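Side-chain contact in hemoglobin-like protein (Methylacidiphilum infernorum, PDB 4NK2), which binds heme b and, as a group II truncated hemoglobin, probably binds and carries oxygen: residues Ala139-Ala144 with Glu156-Trp161. Residues are numbered along the deposited sequence; the frame is centred on the assembly and turned at random.
Sequences ACYKHA and EEFWQW
Phe158 turns the CE1-CZ edge of its ring toward the phenol face of Tyr141, an offset edge-to-face pair with centroids 5.5 Å apart and planes at 60°. The closest atoms are Phe158 CE1 and Tyr141 CE2, at 3.6 Å, while Phe158 CZ lies beside the phenol oxygen, 3.7 Å from Tyr141 OH. Tyr141 CZ sits at the edge of the phenylalanine ring, in its plane; the two side chains as wholes cross at about a right angle. A chi1 of -171°, which sets CG opposite the backbone N, carries the Phe158 ring across from helix 155-165 toward helix 131-147.

One residue on, Trp159 bridges the same two helices with the six-membered half of its indole. Its rim meets the backbone and root of Lys142: CZ3 is 3.8 Å from Lys142 N and 3.9 Å from Lys142 CB. The Lys142 chain bends at chi3 and leads away, its charge forming a cation-pi contact with Phe190 of helix 184-192. The indole NE1 is hydrogen-bonded to Val182 O, which satisfies the polar edge of this buried ring.

The CA atoms of Lys142 and Trp159 are 8.0 Å apart, a spacing bridged by aromatic rings between helices 131-147 and 155-165, the G and H helices of the two-over-two truncated globin fold. Tyr141 also stacks with His70 and meets the heme-binding Trp137 edge-to-face, linking this layer to the heme pocket, where Trp161 touches the heme. Replacing Tyr141 by an alanine would probably leave the Phe158 edge without its aromatic partner, take away the stack on His70 and open a gap between the two helices. No hydrogen bond crosses between 139-144 and 156-161; their cohesion therefore rests on van der Waals packing and the weak electrostatics of an offset, tilted edge-to-face pair.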
ATOM      1  N   ALA A 139      13.130   2.714 -15.028  1.00 31.51           N
ATOM      2  CA  ALA A 139      13.861   3.531 -16.002  1.00 35.20           C
ATOM      3  C   ALA A 139      15.352   3.310 -15.851  1.00 34.48           C
ATOM      4  O   ALA A 139      16.104   3.345 -16.834  1.00 31.12           O
ATOM      5  CB  ALA A 139      13.526   4.996 -15.841  1.00 34.47           C
ATOM      6  N   CYS A 140      15.789   3.104 -14.613  1.00 29.30           N
ATOM      7  CA  CYS A 140      17.180   2.763 -14.368  1.00 28.71           C
ATOM      8  C   CYS A 140      17.536   1.428 -15.010  1.00 27.70           C
ATOM      9  O   CYS A 140      18.682   1.218 -15.414  1.00 27.84           O
ATOM     10  CB  CYS A 140      17.469   2.690 -12.868  1.00 31.59           C
ATOM     11  SG  CYS A 140      17.522   4.317 -12.076  1.00 32.49           S
ATOM     12  N   TYR A 141      16.576   0.507 -15.065  1.00 29.99           N
ATOM     13  CA  TYR A 141      16.855  -0.806 -15.640  1.00 29.26           C
ATOM     14  C   TYR A 141      16.876  -0.724 -17.160  1.00 29.50           C
ATOM     15  O   TYR A 141      17.719  -1.357 -17.818  1.00 31.01           O
ATOM     16  CB  TYR A 141      15.823  -1.829 -15.177  1.00 25.42           C
ATOM     17  CG  TYR A 141      16.440  -3.071 -14.593  1.00 31.72           C
ATOM     18  CD1 TYR A 141      16.026  -3.554 -13.361  1.00 27.35           C
ATOM     19  CD2 TYR A 141      17.417  -3.777 -15.285  1.00 27.45           C
ATOM     20  CE1 TYR A 141      16.569  -4.699 -12.818  1.00 29.44           C
ATOM     21  CE2 TYR A 141      17.973  -4.929 -14.744  1.00 29.53           C
ATOM     22  CZ  TYR A 141      17.542  -5.378 -13.507  1.00 33.13           C
ATOM     23  OH  TYR A 141      18.084  -6.523 -12.948  1.00 29.97           O
ATOM     24  N   LYS A 142      15.952   0.051 -17.722  1.00 30.93           N
ATOM     25  CA  LYS A 142      15.943   0.284 -19.176  1.00 26.93           C
ATOM     26  C   LYS A 142      17.311   0.783 -19.627  1.00 30.37           C
ATOM     27  O   LYS A 142      17.904   0.257 -20.587  1.00 28.22           O
ATOM     28  CB  LYS A 142      14.856   1.303 -19.545  1.00 26.57           C
ATOM     29  CG  LYS A 142      14.721   1.541 -21.067  1.00 35.08           C
ATOM     30  CD  LYS A 142      13.739   2.680 -21.380  1.00 37.24           C
ATOM     31  CE  LYS A 142      14.320   4.032 -21.030  1.00 41.01           C
ATOM     32  NZ  LYS A 142      13.430   5.160 -21.452  1.00 44.14           N
ATOM     33  N   HIS A 143      17.833   1.793 -18.943  1.00 27.94           N
ATOM     34  CA  HIS A 143      19.178   2.285 -19.280  1.00 32.63           C
ATOM     35  C   HIS A 143      20.284   1.251 -19.086  1.00 35.63           C
ATOM     36  O   HIS A 143      21.165   1.121 -19.950  1.00 31.73           O
ATOM     37  CB  HIS A 143      19.495   3.582 -18.535  1.00 33.18           C
ATOM     38  CG  HIS A 143      18.774   4.762 -19.098  1.00 42.46           C
ATOM     39  ND1 HIS A 143      17.558   5.192 -18.613  1.00 42.64           N
ATOM     40  CD2 HIS A 143      19.070   5.571 -20.145  1.00 38.16           C
ATOM     41  CE1 HIS A 143      17.148   6.235 -19.316  1.00 42.95           C
ATOM     42  NE2 HIS A 143      18.049   6.483 -20.252  1.00 48.63           N
ATOM     43  N   ALA A 144      20.257   0.521 -17.968  1.00 29.98           N
ATOM     44  CA  ALA A 144      21.258  -0.535 -17.765  1.00 32.45           C
ATOM     45  C   ALA A 144      21.245  -1.540 -18.919  1.00 30.38           C
ATOM     46  O   ALA A 144      22.300  -1.935 -19.421  1.00 28.19           O
ATOM     47  CB  ALA A 144      21.054  -1.251 -16.419  1.00 26.10           C
ATOM     48  N   GLU A 156      13.270  -8.427 -24.733  1.00 32.27           N
ATOM     49  CA  GLU A 156      11.846  -8.244 -24.445  1.00 33.05           C
ATOM     50  C   GLU A 156      11.395  -9.188 -23.338  1.00 34.05           C
ATOM     51  O   GLU A 156      10.662  -8.789 -22.447  1.00 32.15           O
ATOM     52  CB  GLU A 156      10.973  -8.429 -25.694  1.00 36.67           C
ATOM     53  CG  GLU A 156       9.473  -8.268 -25.407  1.00 35.95           C
ATOM     54  CD  GLU A 156       8.619  -8.207 -26.672  1.00 47.47           C
ATOM     55  OE1 GLU A 156       9.068  -8.702 -27.730  1.00 39.75           O
ATOM     56  OE2 GLU A 156       7.495  -7.652 -26.613  1.00 47.08           O
ATOM     57  N   GLU A 157      11.844 -10.438 -23.403  1.00 32.13           N
ATOM     58  CA  GLU A 157      11.552 -11.429 -22.376  1.00 35.37           C
ATOM     59  C   GLU A 157      11.951 -10.925 -20.975  1.00 35.71           C
ATOM     60  O   GLU A 157      11.171 -11.020 -20.009  1.00 32.15           O
ATOM     61  CB  GLU A 157      12.311 -12.715 -22.714  1.00 36.08           C
ATOM     62  CG  GLU A 157      11.826 -13.949 -21.990  1.00 44.83           C
ATOM     63  CD  GLU A 157      12.397 -15.227 -22.575  1.00 47.76           C
ATOM     64  OE1 GLU A 157      12.414 -16.248 -21.856  1.00 51.38           O
ATOM     65  OE2 GLU A 157      12.815 -15.219 -23.754  1.00 49.81           O
ATOM     66  N   PHE A 158      13.170 -10.403 -20.863  1.00 29.08           N
ATOM     67  CA  PHE A 158      13.647  -9.855 -19.595  1.00 26.54           C
ATOM     68  C   PHE A 158      12.805  -8.654 -19.155  1.00 32.31           C
ATOM     69  O   PHE A 158      12.393  -8.556 -17.988  1.00 27.22           O
ATOM     70  CB  PHE A 158      15.122  -9.453 -19.703  1.00 29.70           C
ATOM     71  CG  PHE A 158      15.740  -9.083 -18.375  1.00 33.99           C
ATOM     72  CD1 PHE A 158      15.766  -7.759 -17.947  1.00 30.79           C
ATOM     73  CD2 PHE A 158      16.249 -10.063 -17.532  1.00 35.25           C
ATOM     74  CE1 PHE A 158      16.315  -7.418 -16.707  1.00 27.51           C
ATOM     75  CE2 PHE A 158      16.800  -9.728 -16.285  1.00 29.78           C
ATOM     76  CZ  PHE A 158      16.836  -8.405 -15.882  1.00 28.38           C
ATOM     77  N   TRP A 159      12.569  -7.725 -20.075  1.00 29.29           N
ATOM     78  CA  TRP A 159      11.818  -6.518 -19.741  1.00 28.53           C
ATOM     79  C   TRP A 159      10.413  -6.838 -19.237  1.00 30.86           C
ATOM     80  O   TRP A 159       9.963  -6.285 -18.229  1.00 30.97           O
ATOM     81  CB  TRP A 159      11.712  -5.559 -20.938  1.00 28.75           C
ATOM     82  CG  TRP A 159      10.894  -4.350 -20.563  1.00 28.73           C
ATOM     83  CD1 TRP A 159       9.571  -4.109 -20.851  1.00 28.22           C
ATOM     84  CD2 TRP A 159      11.340  -3.247 -19.768  1.00 30.28           C
ATOM     85  NE1 TRP A 159       9.181  -2.904 -20.296  1.00 30.04           N
ATOM     86  CE2 TRP A 159      10.245  -2.363 -19.619  1.00 29.98           C
ATOM     87  CE3 TRP A 159      12.562  -2.922 -19.166  1.00 29.72           C
ATOM     88  CZ2 TRP A 159      10.342  -1.170 -18.902  1.00 25.87           C
ATOM     89  CZ3 TRP A 159      12.656  -1.736 -18.456  1.00 30.51           C
ATOM     90  CH2 TRP A 159      11.554  -0.870 -18.340  1.00 28.74           C
ATOM     91  N   GLN A 160       9.696  -7.695 -19.938  1.00 26.55           N
ATOM     92  CA  GLN A 160       8.330  -7.968 -19.555  1.00 31.31           C
ATOM     93  C   GLN A 160       8.277  -8.655 -18.197  0.87 32.54           C
ATOM     94  O   GLN A 160       7.333  -8.503 -17.460  1.00 31.90           O
ATOM     95  CB  GLN A 160       7.602  -8.763 -20.631  1.00 33.60           C
ATOM     96  CG  GLN A 160       7.880 -10.229 -20.608  0.74 35.65           C
ATOM     97  OE1 GLN A 160       6.902 -10.336 -22.799  1.00 43.57           O
ATOM     98  NE2 GLN A 160       7.353 -12.279 -21.764  1.00 40.36           N
ATOM     99  N   TRP A 161       9.329  -9.382 -17.863  1.00 28.42           N
ATOM    100  CA  TRP A 161       9.428  -9.962 -16.522  1.00 31.16           C
ATOM    101  C   TRP A 161       9.522  -8.882 -15.447  1.00 32.88           C
ATOM    102  O   TRP A 161       8.700  -8.839 -14.527  1.00 30.84           O
ATOM    103  CB  TRP A 161      10.618 -10.917 -16.409  1.00 30.22           C
ATOM    104  CG  TRP A 161      10.850 -11.397 -14.990  1.00 30.73           C
ATOM    105  CD1 TRP A 161       9.911 -11.904 -14.128  1.00 32.75           C
ATOM    106  CD2 TRP A 161      12.099 -11.419 -14.280  1.00 29.32           C
ATOM    107  NE1 TRP A 161      10.507 -12.236 -12.923  1.00 28.54           N
ATOM    108  CE2 TRP A 161      11.845 -11.944 -12.994  1.00 30.45           C
ATOM    109  CE3 TRP A 161      13.407 -11.043 -14.612  1.00 27.89           C
ATOM    110  CZ2 TRP A 161      12.853 -12.104 -12.037  1.00 32.91           C
ATOM    111  CZ3 TRP A 161      14.403 -11.199 -13.668  1.00 29.99           C
ATOM    112  CH2 TRP A 161      14.121 -11.731 -12.390  1.00 33.38           C
TER